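Local coordinates for protein nucleoside permease NupG (PDB 7DLA) that imports purine and pyrimidine nucleosides across the inner membrane of Escherichia coli, driving their uptake with protons as a symporter of the major facilitator superfamily, at residues I9-Q14 and P134-G139; Y118-N123 and T178-P183; F234-D239 and Q251-I256; S258-S263 and I316-A321. The protein carries 1 engineered substitution. All coordinates share one frame; numbering follows the deposited sequence.

Contact 1: I9-Q14 and P134-G139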
loop_
_atom_site.group_PDB
_atom_site.type_symbol
_atom_site.label_atom_id
_atom_site.label_comp_id
_atom_site.label_asym_id
_atom_site.label_seq_id
_atom_site.Cartn_x
_atom_site.Cartn_y
_atom_site.Cartn_z
ATOM N N ILE A 9 -4.572 17.879 9.342
ATOM C CA ILE A 9 -4.643 16.971 10.480
ATOM C C ILE A 9 -5.329 15.686 10.080
ATOM O O ILE A 9 -4.895 14.599 10.487
ATOM C CB ILE A 9 -5.358 17.645 11.661
ATOM C CG1 ILE A 9 -4.572 18.880 12.066
ATOM C CG2 ILE A 9 -5.498 16.688 12.828
ATOM C CD1 ILE A 9 -5.353 19.836 12.825
ATOM N N LEU A 10 -6.406 15.782 9.287
ATOM C CA LEU A 10 -7.078 14.579 8.807
ATOM C C LEU A 10 -6.140 13.703 7.981
ATOM O O LEU A 10 -6.124 12.481 8.149
ATOM C CB LEU A 10 -8.297 14.965 7.992
ATOM C CG LEU A 10 -9.465 14.065 8.365
ATOM C CD1 LEU A 10 -9.776 14.181 9.824
ATOM C CD2 LEU A 10 -10.669 14.436 7.525
ATOM N N SER A 11 -5.371 14.312 7.067
ATOM C CA SER A 11 -4.398 13.564 6.272
ATOM C C SER A 11 -3.379 12.897 7.186
ATOM O O SER A 11 -3.186 11.666 7.131
ATOM C CB SER A 11 -3.715 14.501 5.270
ATOM O OG SER A 11 -3.324 13.830 4.090
ATOM N N PHE A 12 -2.730 13.703 8.042
ATOM C CA PHE A 12 -1.771 13.194 9.011
ATOM C C PHE A 12 -2.310 11.958 9.706
ATOM O O PHE A 12 -1.698 10.890 9.649
ATOM C CB PHE A 12 -1.456 14.239 10.072
ATOM C CG PHE A 12 -0.292 13.852 10.936
ATOM C CD1 PHE A 12 1.006 14.085 10.520
ATOM C CD2 PHE A 12 -0.491 13.306 12.182
ATOM C CE1 PHE A 12 2.081 13.735 11.310
ATOM C CE2 PHE A 12 0.587 12.924 12.962
ATOM C CZ PHE A 12 1.878 13.150 12.517
ATOM N N LEU A 13 -3.455 12.103 10.381
ATOM C CA LEU A 13 -4.001 11.033 11.212
ATOM C C LEU A 13 -4.359 9.813 10.382
ATOM O O LEU A 13 -4.034 8.672 10.763
ATOM C CB LEU A 13 -5.234 11.529 11.978
ATOM C CG LEU A 13 -4.968 12.532 13.072
ATOM C CD1 LEU A 13 -6.247 12.784 13.794
ATOM C CD2 LEU A 13 -3.953 11.916 13.985
ATOM N N GLN A 14 -5.079 10.037 9.273
ATOM C CA GLN A 14 -5.515 9.001 8.354
ATOM C C GLN A 14 -4.370 8.055 8.061
ATOM O O GLN A 14 -4.542 6.833 7.984
ATOM C CB GLN A 14 -6.007 9.616 7.046
ATOM C CG GLN A 14 -6.137 8.599 5.934
ATOM C CD GLN A 14 -7.410 7.788 6.040
ATOM O OE1 GLN A 14 -8.408 8.259 6.575
ATOM N NE2 GLN A 14 -7.373 6.555 5.569
ATOM N N PRO A 134 -0.458 20.142 -1.112
ATOM C CA PRO A 134 0.127 20.525 0.192
ATOM C C PRO A 134 -0.613 19.986 1.400
ATOM O O PRO A 134 -0.068 20.025 2.510
ATOM C CB PRO A 134 0.045 22.052 0.170
ATOM C CG PRO A 134 0.136 22.390 -1.209
ATOM C CD PRO A 134 -0.721 21.368 -1.891
ATOM N N ILE A 135 -1.810 19.479 1.160
ATOM C CA ILE A 135 -2.628 18.859 2.231
ATOM C C ILE A 135 -2.371 17.359 2.177
ATOM O O ILE A 135 -2.624 16.698 3.172
ATOM C CB ILE A 135 -4.106 19.162 1.986
ATOM C CG1 ILE A 135 -4.398 20.650 2.128
ATOM C CG2 ILE A 135 -4.977 18.344 2.908
ATOM C CD1 ILE A 135 -5.768 21.024 1.642
ATOM N N ARG A 136 -1.894 16.853 1.041
ATOM C CA ARG A 136 -1.649 15.400 0.934
ATOM C C ARG A 136 -0.209 15.072 1.306
ATOM O O ARG A 136 0.135 13.912 1.251
ATOM C CB ARG A 136 -1.938 14.887 -0.474
ATOM C CG ARG A 136 -1.739 13.387 -0.626
ATOM C CD ARG A 136 -2.896 12.570 -0.086
ATOM N NE ARG A 136 -2.909 11.272 -0.725
ATOM C CZ ARG A 136 -2.015 10.323 -0.490
ATOM N NH1 ARG A 136 -2.095 9.174 -1.136
ATOM N NH2 ARG A 136 -1.055 10.513 0.397
ATOM N N ILE A 137 0.591 16.059 1.676
ATOM C CA ILE A 137 1.991 15.754 2.069
ATOM C C ILE A 137 2.017 15.410 3.545
ATOM O O ILE A 137 3.038 14.926 3.990
ATOM C CB ILE A 137 2.918 16.949 1.845
ATOM C CG1 ILE A 137 2.700 17.582 0.476
ATOM C CG2 ILE A 137 4.357 16.532 2.060
ATOM C CD1 ILE A 137 3.675 18.679 0.154
ATOM N N TRP A 138 0.948 15.720 4.262
ATOM C CA TRP A 138 0.923 15.475 5.716
ATOM C C TRP A 138 0.501 14.043 5.969
ATOM O O TRP A 138 0.816 13.532 7.025
ATOM C CB TRP A 138 0.056 16.517 6.408
ATOM C CG TRP A 138 0.790 17.811 6.463
ATOM C CD1 TRP A 138 0.733 18.834 5.573
ATOM C CD2 TRP A 138 1.798 18.159 7.413
ATOM N NE1 TRP A 138 1.614 19.809 5.928
ATOM C CE2 TRP A 138 2.275 19.426 7.055
ATOM C CE3 TRP A 138 2.323 17.529 8.537
ATOM C CZ2 TRP A 138 3.249 20.084 7.791
ATOM C CZ3 TRP A 138 3.284 18.180 9.261
ATOM C CH2 TRP A 138 3.740 19.436 8.891
ATOM N N GLY A 139 -0.104 13.406 4.975
ATOM C CA GLY A 139 -0.478 11.987 5.105
ATOM C C GLY A 139 0.771 11.145 4.997
ATOM O O GLY A 139 0.822 10.079 5.594
#
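Close packing of a transmembrane helix on the cytoplasmic-side lead-in and first part of another, helix 138-152, sealed by one serine hydrogen bond, brings Ser11 and Phe12 of helix 3-19 against Ile135, Trp138 and Gly139. The CA atoms of Phe12 and Gly139 lie only 4.3 Å apart, which the missing side chain of the glycine permits. Two CA-H...O contacts run in opposite senses across this gap: Gly139 CA to Ser11 O at 3.4 Å and Phe12 CA to Trp138 O at 3.3 Å. Such backbone pairing is a recurrent feature of glycine-bearing transmembrane helices, and here it joins the first and fifth membrane spans of the major facilitator fold. Ser11 OG donates to Ile135 O over 3.1 Å, in the carbonyl plane and on a lone pair, with an angle of 142° at the oxygen. The bond gives the Ile135 carbonyl a side-chain donor. A chi1 of -169° swings the Phe12 ring away from its own N and beside Trp138 at a slant, its CD1 coming to the indole edge, 4.2 Å from CE3. The Phe12 ring also rests on Ile141 and Met145 of helix 138-152, while Leu10 and Leu13 pack against Leu172 of helix 160-177.

Contact 2: Y118-N123 and T178-P183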
loop_
_atom_site.group_PDB
_atom_site.type_symbol
_atom_site.label_atom_id
_atom_site.label_comp_id
_atom_site.label_asym_id
_atom_site.label_seq_id
_atom_site.Cartn_x
_atom_site.Cartn_y
_atom_site.Cartn_z
ATOM N N TYR A 118 -11.857 17.068 -1.056
ATOM C CA TYR A 118 -12.205 17.708 -2.307
ATOM C C TYR A 118 -13.320 18.700 -2.080
ATOM O O TYR A 118 -13.143 19.892 -2.319
ATOM C CB TYR A 118 -12.615 16.668 -3.337
ATOM C CG TYR A 118 -11.442 15.913 -3.852
ATOM C CD1 TYR A 118 -10.225 15.944 -3.186
ATOM C CD2 TYR A 118 -11.530 15.185 -5.003
ATOM C CE1 TYR A 118 -9.151 15.223 -3.635
ATOM C CE2 TYR A 118 -10.457 14.489 -5.481
ATOM C CZ TYR A 118 -9.276 14.494 -4.799
ATOM O OH TYR A 118 -8.211 13.801 -5.325
ATOM N N TYR A 119 -14.475 18.245 -1.616
ATOM C CA TYR A 119 -15.639 19.136 -1.400
ATOM C C TYR A 119 -15.274 20.302 -0.494
ATOM O O TYR A 119 -15.744 21.398 -0.717
ATOM C CB TYR A 119 -16.756 18.350 -0.723
ATOM C CG TYR A 119 -17.946 19.159 -0.274
ATOM C CD1 TYR A 119 -18.967 19.463 -1.145
ATOM C CD2 TYR A 119 -18.080 19.578 1.031
ATOM C CE1 TYR A 119 -20.068 20.188 -0.743
ATOM C CE2 TYR A 119 -19.180 20.294 1.457
ATOM C CZ TYR A 119 -20.177 20.607 0.563
ATOM O OH TYR A 119 -21.272 21.324 0.943
ATOM N N ARG A 120 -14.470 20.043 0.526
ATOM C CA ARG A 120 -14.086 21.082 1.506
ATOM C C ARG A 120 -13.391 22.239 0.806
ATOM O O ARG A 120 -13.675 23.365 1.148
ATOM C CB ARG A 120 -13.083 20.495 2.490
ATOM C CG ARG A 120 -13.695 20.060 3.806
ATOM C CD ARG A 120 -14.558 21.141 4.398
ATOM N NE ARG A 120 -13.748 22.088 5.135
ATOM C CZ ARG A 120 -14.225 22.889 6.065
ATOM N NH1 ARG A 120 -15.506 22.839 6.361
ATOM N NH2 ARG A 120 -13.424 23.724 6.693
ATOM N N LEU A 121 -12.471 21.927 -0.098
ATOM C CA LEU A 121 -11.701 22.943 -0.853
ATOM C C LEU A 121 -12.550 23.497 -1.987
ATOM O O LEU A 121 -12.437 24.672 -2.276
ATOM C CB LEU A 121 -10.493 22.259 -1.491
ATOM C CG LEU A 121 -9.626 21.417 -0.571
ATOM C CD1 LEU A 121 -8.317 21.110 -1.256
ATOM C CD2 LEU A 121 -9.374 22.143 0.730
ATOM N N GLN A 122 -13.343 22.651 -2.630
ATOM C CA GLN A 122 -14.091 23.120 -3.788
ATOM C C GLN A 122 -15.253 24.023 -3.361
ATOM O O GLN A 122 -15.495 25.065 -3.984
ATOM C CB GLN A 122 -14.549 21.900 -4.614
ATOM C CG GLN A 122 -13.430 21.302 -5.528
ATOM C CD GLN A 122 -13.729 19.888 -6.084
ATOM O OE1 GLN A 122 -14.805 19.333 -5.863
ATOM N NE2 GLN A 122 -12.748 19.299 -6.769
ATOM N N ASN A 123 -15.957 23.672 -2.275
ATOM C CA ASN A 123 -16.987 24.555 -1.730
ATOM C C ASN A 123 -16.399 25.796 -1.046
ATOM O O ASN A 123 -17.154 26.594 -0.479
ATOM C CB ASN A 123 -17.898 23.775 -0.769
ATOM C CG ASN A 123 -19.185 24.532 -0.412
ATOM O OD1 ASN A 123 -19.838 25.141 -1.264
ATOM N ND2 ASN A 123 -19.549 24.490 0.866
ATOM N N THR A 178 -15.909 16.858 14.119
ATOM C CA THR A 178 -15.939 18.300 13.975
ATOM C C THR A 178 -15.975 18.703 12.520
ATOM O O THR A 178 -15.989 19.901 12.206
ATOM C CB THR A 178 -14.717 18.906 14.659
ATOM O OG1 THR A 178 -13.616 18.965 13.738
ATOM C CG2 THR A 178 -14.322 18.034 15.816
ATOM N N LEU A 179 -15.969 17.722 11.631
ATOM C CA LEU A 179 -16.098 18.007 10.230
ATOM C C LEU A 179 -17.427 18.724 9.989
ATOM O O LEU A 179 -18.366 18.624 10.802
ATOM C CB LEU A 179 -16.003 16.710 9.444
ATOM C CG LEU A 179 -14.619 16.302 8.928
ATOM C CD1 LEU A 179 -14.772 15.335 7.807
ATOM C CD2 LEU A 179 -13.813 17.473 8.453
ATOM N N PRO A 180 -17.497 19.524 8.934
ATOM C CA PRO A 180 -18.763 20.115 8.539
ATOM C C PRO A 180 -19.540 19.142 7.688
ATOM O O PRO A 180 -19.011 18.156 7.150
ATOM C CB PRO A 180 -18.351 21.354 7.752
ATOM C CG PRO A 180 -16.904 21.488 8.066
ATOM C CD PRO A 180 -16.403 20.137 8.195
ATOM N N HIS A 181 -20.834 19.420 7.614
ATOM C CA HIS A 181 -21.729 18.487 6.967
ATOM C C HIS A 181 -21.316 18.358 5.511
ATOM O O HIS A 181 -21.384 19.326 4.741
ATOM C CB HIS A 181 -23.172 18.947 7.090
ATOM C CG HIS A 181 -24.137 18.058 6.373
ATOM N ND1 HIS A 181 -25.033 18.523 5.437
ATOM C CD2 HIS A 181 -24.349 16.723 6.465
ATOM C CE1 HIS A 181 -25.764 17.516 4.993
ATOM N NE2 HIS A 181 -25.369 16.412 5.600
ATOM N N ILE A 182 -20.809 17.185 5.168
ATOM C CA ILE A 182 -20.458 16.859 3.783
ATOM C C ILE A 182 -21.699 16.228 3.150
ATOM O O ILE A 182 -22.051 15.094 3.510
ATOM C CB ILE A 182 -19.245 15.929 3.723
ATOM C CG1 ILE A 182 -18.099 16.576 4.514
ATOM C CG2 ILE A 182 -18.867 15.657 2.281
ATOM C CD1 ILE A 182 -17.794 17.989 4.078
ATOM N N PRO A 183 -22.397 16.926 2.251
ATOM C CA PRO A 183 -23.678 16.402 1.780
ATOM C C PRO A 183 -23.460 15.110 1.024
ATOM O O PRO A 183 -22.344 14.772 0.619
ATOM C CB PRO A 183 -24.181 17.508 0.858
ATOM C CG PRO A 183 -22.957 17.998 0.289
ATOM C CD PRO A 183 -22.025 18.110 1.454
#
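Pro180 approaches Arg120 roughly at a right angle, its ring beside the guanidinium group, though the modelled spacing is too short to be trusted in detail. The chain then passes His181, whose carbonyl lies near the Tyr119 ring with CE2 to O at 4.1 Å. Ile182 follows and runs antiparallel alongside the tyrosine side chain, its CD1 meeting Tyr119 CD2 at 3.4 Å. Pro183 completes the contact with a CH-pi interaction: its CD stands 3.7 Å from the centroid of the Tyr119 ring and 30° off the normal. Asn123 CB covers the opposite face of that ring at 4.1 Å above its plane, and the phenol is therefore sandwiched between its own helix end and the loop. A chi1 of 172°, CG opposite the backbone N, carries the ring out to the proline. A serine in place of Tyr119 would probably leave Pro183 CD and Ile182 CD1 without their aromatic partner and open a gap between loop and helix. This is the cytoplasmic surface: the loop after helix 160-177 runs alongside the end of helix 92-122, Leu179 and Ile182 also touching its Ile116, while Arg120 reaches Leu3 and Gln6 of helix 3-19.

Contact 3: F234-D239 and Q251-I256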
loop_
_atom_site.group_PDB
_atom_site.type_symbol
_atom_site.label_atom_id
_atom_site.label_comp_id
_atom_site.label_asym_id
_atom_site.label_seq_id
_atom_site.Cartn_x
_atom_site.Cartn_y
_atom_site.Cartn_z
ATOM N N PHE A 234 13.157 -9.069 7.282
ATOM C CA PHE A 234 14.457 -9.396 6.718
ATOM C C PHE A 234 15.569 -8.613 7.409
ATOM O O PHE A 234 16.660 -9.145 7.631
ATOM C CB PHE A 234 14.426 -9.169 5.202
ATOM C CG PHE A 234 15.765 -8.873 4.593
ATOM C CD1 PHE A 234 16.741 -9.857 4.522
ATOM C CD2 PHE A 234 16.078 -7.600 4.149
ATOM C CE1 PHE A 234 17.990 -9.588 3.976
ATOM C CE2 PHE A 234 17.325 -7.322 3.591
ATOM C CZ PHE A 234 18.282 -8.312 3.510
ATOM N N LEU A 235 15.304 -7.366 7.792
ATOM C CA LEU A 235 16.330 -6.607 8.504
ATOM C C LEU A 235 16.483 -7.075 9.946
ATOM O O LEU A 235 17.598 -7.090 10.488
ATOM C CB LEU A 235 16.011 -5.120 8.462
ATOM C CG LEU A 235 16.143 -4.496 7.086
ATOM C CD1 LEU A 235 15.858 -3.027 7.197
ATOM C CD2 LEU A 235 17.550 -4.707 6.636
ATOM N N HIS A 236 15.385 -7.476 10.574
ATOM C CA HIS A 236 15.474 -8.073 11.890
ATOM C C HIS A 236 16.040 -9.493 11.846
ATOM O O HIS A 236 16.511 -9.986 12.868
ATOM C CB HIS A 236 14.089 -8.000 12.528
ATOM C CG HIS A 236 13.851 -6.710 13.256
ATOM N ND1 HIS A 236 14.369 -6.451 14.512
ATOM C CD2 HIS A 236 13.212 -5.577 12.873
ATOM C CE1 HIS A 236 14.031 -5.228 14.882
ATOM N NE2 HIS A 236 13.328 -4.678 13.906
ATOM N N SER A 237 16.029 -10.147 10.682
ATOM C CA SER A 237 16.611 -11.475 10.547
ATOM C C SER A 237 18.034 -11.531 11.070
ATOM O O SER A 237 18.486 -12.589 11.532
ATOM C CB SER A 237 16.585 -11.905 9.080
ATOM O OG SER A 237 17.796 -11.595 8.395
ATOM N N PHE A 238 18.750 -10.410 11.017
ATOM C CA PHE A 238 20.149 -10.376 11.412
ATOM C C PHE A 238 20.345 -10.317 12.914
ATOM O O PHE A 238 21.438 -9.958 13.370
ATOM C CB PHE A 238 20.850 -9.192 10.760
ATOM C CG PHE A 238 20.830 -9.239 9.284
ATOM C CD1 PHE A 238 21.707 -10.039 8.603
ATOM C CD2 PHE A 238 19.906 -8.501 8.574
ATOM C CE1 PHE A 238 21.689 -10.083 7.238
ATOM C CE2 PHE A 238 19.876 -8.550 7.205
ATOM C CZ PHE A 238 20.771 -9.341 6.538
ATOM N N ASP A 239 19.310 -10.624 13.689
ATOM C CA ASP A 239 19.499 -10.897 15.109
ATOM C C ASP A 239 20.534 -12.001 15.312
ATOM O O ASP A 239 21.465 -11.856 16.113
ATOM C CB ASP A 239 18.157 -11.304 15.712
ATOM C CG ASP A 239 17.303 -10.128 16.070
ATOM O OD1 ASP A 239 17.744 -8.986 15.864
ATOM O OD2 ASP A 239 16.154 -10.349 16.492
ATOM N N GLN A 251 18.597 -2.768 14.612
ATOM C CA GLN A 251 17.767 -2.360 15.737
ATOM C C GLN A 251 16.505 -1.658 15.248
ATOM O O GLN A 251 15.404 -1.954 15.721
ATOM C CB GLN A 251 18.580 -1.460 16.687
ATOM C CG GLN A 251 19.573 -2.165 17.676
ATOM C CD GLN A 251 18.870 -2.997 18.742
ATOM O OE1 GLN A 251 17.863 -3.663 18.463
ATOM N NE2 GLN A 251 19.378 -2.939 19.987
ATOM N N HIS A 252 16.638 -0.777 14.246
ATOM C CA HIS A 252 15.562 0.122 13.821
ATOM C C HIS A 252 15.376 -0.019 12.326
ATOM O O HIS A 252 15.795 0.842 11.556
ATOM C CB HIS A 252 15.889 1.532 14.196
ATOM C CG HIS A 252 15.893 1.745 15.668
ATOM N ND1 HIS A 252 17.050 1.727 16.416
ATOM C CD2 HIS A 252 14.877 1.907 16.544
ATOM C CE1 HIS A 252 16.747 1.907 17.687
ATOM N NE2 HIS A 252 15.434 2.015 17.791
ATOM N N ALA A 253 14.753 -1.120 11.920
ATOM C CA ALA A 253 14.579 -1.364 10.496
ATOM C C ALA A 253 13.605 -0.369 9.891
ATOM O O ALA A 253 13.827 0.108 8.773
ATOM C CB ALA A 253 14.103 -2.792 10.247
ATOM N N SER A 254 12.529 -0.036 10.617
ATOM C CA SER A 254 11.567 0.930 10.107
ATOM C C SER A 254 12.244 2.244 9.729
ATOM O O SER A 254 11.835 2.897 8.762
ATOM C CB SER A 254 10.450 1.145 11.125
ATOM O OG SER A 254 9.769 -0.072 11.379
ATOM N N ILE A 255 13.343 2.590 10.393
ATOM C CA ILE A 255 14.053 3.816 10.045
ATOM C C ILE A 255 14.746 3.681 8.689
ATOM O O ILE A 255 14.817 4.642 7.918
ATOM C CB ILE A 255 15.048 4.180 11.162
ATOM C CG1 ILE A 255 14.304 4.214 12.483
ATOM C CG2 ILE A 255 15.661 5.546 10.927
ATOM C CD1 ILE A 255 13.109 5.097 12.425
ATOM N N ILE A 256 15.259 2.496 8.362
ATOM C CA ILE A 256 15.916 2.333 7.064
ATOM C C ILE A 256 14.883 2.139 5.948
ATOM O O ILE A 256 14.985 2.749 4.874
ATOM C CB ILE A 256 16.920 1.170 7.129
ATOM C CG1 ILE A 256 17.866 1.403 8.314
ATOM C CG2 ILE A 256 17.652 1.013 5.774
ATOM C CD1 ILE A 256 18.556 2.770 8.298
#
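Ala253 presses its methyl group against Leu235: Ala253 CB lies 3.5 Å from both CB and CD1 of Leu235. The leucine has CG anti to its carbonyl carbon (chi1 -69°), a turn that sends CD1 over the alanine and on to Ile256, whose CB is 4.3 Å from it. His236 lies obliquely to the same methyl, its CD2 3.9 Å from Ala253 CB. Farther along the same side of the ring, His236 CE1 approaches Gln251 O at 3.6 Å without a hydrogen bond. What fixes the imidazole is farther out: NE2 bonds to the carboxylate of Glu156, which also receives a weak bond from the backbone N of Ser254 and so ties the two segments together through a third. An alanine in place of His236 would probably leave Glu156 without this partner and uncover one side of the Ala253 methyl. Behind Leu235, Ser237 OG donates to Phe234 O over 2.8 Å, tilted 22° from the carbonyl plane, while Phe234 packs edge-to-face with Trp380 and Trp384. The arrangement belongs to the periplasmic, connected end of the helical hairpin formed by the seventh and eighth membrane spans of the twelve-helix major facilitator fold.

Contact 4: S258-S263 and I316-A321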
loop_
_atom_site.group_PDB
_atom_site.type_symbol
_atom_site.label_atom_id
_atom_site.label_comp_id
_atom_site.label_asym_id
_atom_site.label_seq_id
_atom_site.Cartn_x
_atom_site.Cartn_y
_atom_site.Cartn_z
ATOM N N SER A 258 12.079 3.446 5.884
ATOM C CA SER A 258 11.390 4.703 5.582
ATOM C C SER A 258 11.911 5.344 4.295
ATOM O O SER A 258 11.128 5.910 3.510
ATOM C CB SER A 258 11.536 5.664 6.747
ATOM O OG SER A 258 12.903 5.955 6.926
ATOM N N ILE A 259 13.227 5.245 4.055
ATOM C CA ILE A 259 13.815 5.766 2.828
ATOM C C ILE A 259 13.046 5.272 1.625
ATOM O O ILE A 259 12.963 5.965 0.604
ATOM C CB ILE A 259 15.304 5.397 2.758
ATOM C CG1 ILE A 259 15.983 5.825 4.057
ATOM C CG2 ILE A 259 15.966 6.018 1.535
ATOM C CD1 ILE A 259 17.450 5.572 4.072
ATOM N N SER A 260 12.402 4.112 1.755
ATOM C CA SER A 260 11.512 3.633 0.708
ATOM C C SER A 260 10.366 4.613 0.459
ATOM O O SER A 260 10.140 5.035 -0.688
ATOM C CB SER A 260 10.993 2.240 1.069
ATOM O OG SER A 260 12.071 1.304 1.167
ATOM N N GLN A 261 9.657 5.025 1.525
ATOM C CA GLN A 261 8.529 5.947 1.361
ATOM C C GLN A 261 9.002 7.334 0.961
ATOM O O GLN A 261 8.366 8.018 0.139
ATOM C CB GLN A 261 7.740 6.039 2.646
ATOM C CG GLN A 261 7.777 4.774 3.416
ATOM C CD GLN A 261 7.289 3.617 2.628
ATOM O OE1 GLN A 261 7.962 2.595 2.524
ATOM N NE2 GLN A 261 6.081 3.736 2.109
ATOM N N ILE A 262 10.105 7.763 1.562
ATOM C CA ILE A 262 10.758 9.003 1.164
ATOM C C ILE A 262 10.932 9.037 -0.355
ATOM O O ILE A 262 10.469 9.963 -1.048
ATOM C CB ILE A 262 12.110 9.125 1.889
ATOM C CG1 ILE A 262 11.917 9.148 3.386
ATOM C CG2 ILE A 262 12.758 10.454 1.597
ATOM C CD1 ILE A 262 13.212 9.379 4.128
ATOM N N SER A 263 11.586 8.007 -0.901
ATOM C CA SER A 263 11.918 8.016 -2.326
ATOM C C SER A 263 10.677 7.863 -3.196
ATOM O O SER A 263 10.634 8.397 -4.306
ATOM C CB SER A 263 12.918 6.911 -2.644
ATOM O OG SER A 263 13.454 7.139 -3.916
ATOM N N ILE A 316 16.203 3.537 -2.320
ATOM C CA ILE A 316 16.024 4.569 -3.345
ATOM C C ILE A 316 15.315 3.984 -4.569
ATOM O O ILE A 316 14.343 4.551 -5.087
ATOM C CB ILE A 316 17.383 5.166 -3.748
ATOM C CG1 ILE A 316 18.072 5.852 -2.561
ATOM C CG2 ILE A 316 17.174 6.134 -4.926
ATOM C CD1 ILE A 316 17.277 6.937 -2.000
ATOM N N VAL A 317 15.802 2.833 -5.047
ATOM C CA VAL A 317 15.214 2.216 -6.232
ATOM C C VAL A 317 13.749 1.886 -6.015
ATOM O O VAL A 317 12.948 1.880 -6.969
ATOM C CB VAL A 317 16.012 0.969 -6.664
ATOM C CG1 VAL A 317 15.668 0.620 -8.076
ATOM C CG2 VAL A 317 17.472 1.275 -6.674
ATOM N N TYR A 318 13.373 1.628 -4.772
ATOM C CA TYR A 318 11.998 1.237 -4.488
ATOM C C TYR A 318 11.003 2.301 -4.939
ATOM O O TYR A 318 9.881 1.979 -5.338
ATOM C CB TYR A 318 11.828 0.978 -2.986
ATOM C CG TYR A 318 10.394 0.833 -2.560
ATOM C CD1 TYR A 318 9.723 -0.370 -2.704
ATOM C CD2 TYR A 318 9.696 1.909 -2.070
ATOM C CE1 TYR A 318 8.403 -0.494 -2.316
ATOM C CE2 TYR A 318 8.385 1.800 -1.694
ATOM C CZ TYR A 318 7.742 0.606 -1.813
ATOM O OH TYR A 318 6.426 0.537 -1.417
ATOM N N GLY A 319 11.383 3.572 -4.856
ATOM C CA GLY A 319 10.396 4.616 -5.047
ATOM C C GLY A 319 9.950 4.710 -6.489
ATOM O O GLY A 319 8.752 4.717 -6.792
ATOM N N CYS A 320 10.912 4.812 -7.396
ATOM C CA CYS A 320 10.613 4.630 -8.805
ATOM C C CYS A 320 9.850 3.328 -9.033
ATOM O O CYS A 320 8.732 3.337 -9.552
ATOM C CB CYS A 320 11.919 4.672 -9.590
ATOM S SG CYS A 320 11.845 3.801 -11.095
ATOM N N ALA A 321 10.419 2.194 -8.597
ATOM C CA ALA A 321 9.777 0.898 -8.827
ATOM C C ALA A 321 8.286 0.898 -8.479
ATOM O O ALA A 321 7.468 0.378 -9.240
ATOM C CB ALA A 321 10.497 -0.187 -8.031
#
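Ser260 packs its CB obliquely against the Tyr318 ring, 3.4 Å from CD2 of that tyrosine. The backbone O of Ser260, in contrast, lies in the ring plane at its edge. A chi1 of 169° turns the Tyr318 ring away from its own N, which carries the phenol across helix 258-263 and brings its hydroxyl to Asn228 of helix 226-236, its hydrogen-bond partner. Ser260 OG is turned to Arg294. One turn on, Ser263 OG donates to Ile316 O at 3.0 Å, in the carbonyl plane on a lone pair, with 118° at the oxygen. That carbonyl also accepts from Gly319 N within its own helix. Gly319, lacking a side chain, brings its CA to 3.7 Å from Ser263 C. On the surface, Ile259 and Ile316 cross at a slant, Ile259 CG2 meeting Ile316 CD1 at 3.9 Å. The helix axes approach to 7.1 Å and cross at -44°, both segments running in the same general sense. The contact joins the eighth and tenth membrane spans, and its chemistry is graded: small and hydroxyl-bearing residues allow close backbones and one hydrogen bond between the helices, while branched aliphatics close the outer side.

Contacts 1 and 4 are partly buried pairings of transmembrane helices, each built round a serine donating to a backbone carbonyl, with a glycine nearby on the accepting segment, but on different helices. Contact 2 lies at the cytoplasmic surface and relies on aromatic-proline packing with no hydrogen bond across it; contact 3, buried at the periplasmic end, has no hydrogen bond across its segments, packs mainly apolar groups, and takes its polar tie from Glu156 outside them. Contacts 1 and 2 touch, Ile135 CD1 lying 3.9 Å from Leu121 CD1, and their segments alternate in sequence. Contacts 3 and 4 share helix 253-299, centres about 17 Å apart. Contacts 2 and 3 lie farthest apart, about 41 Å between centres.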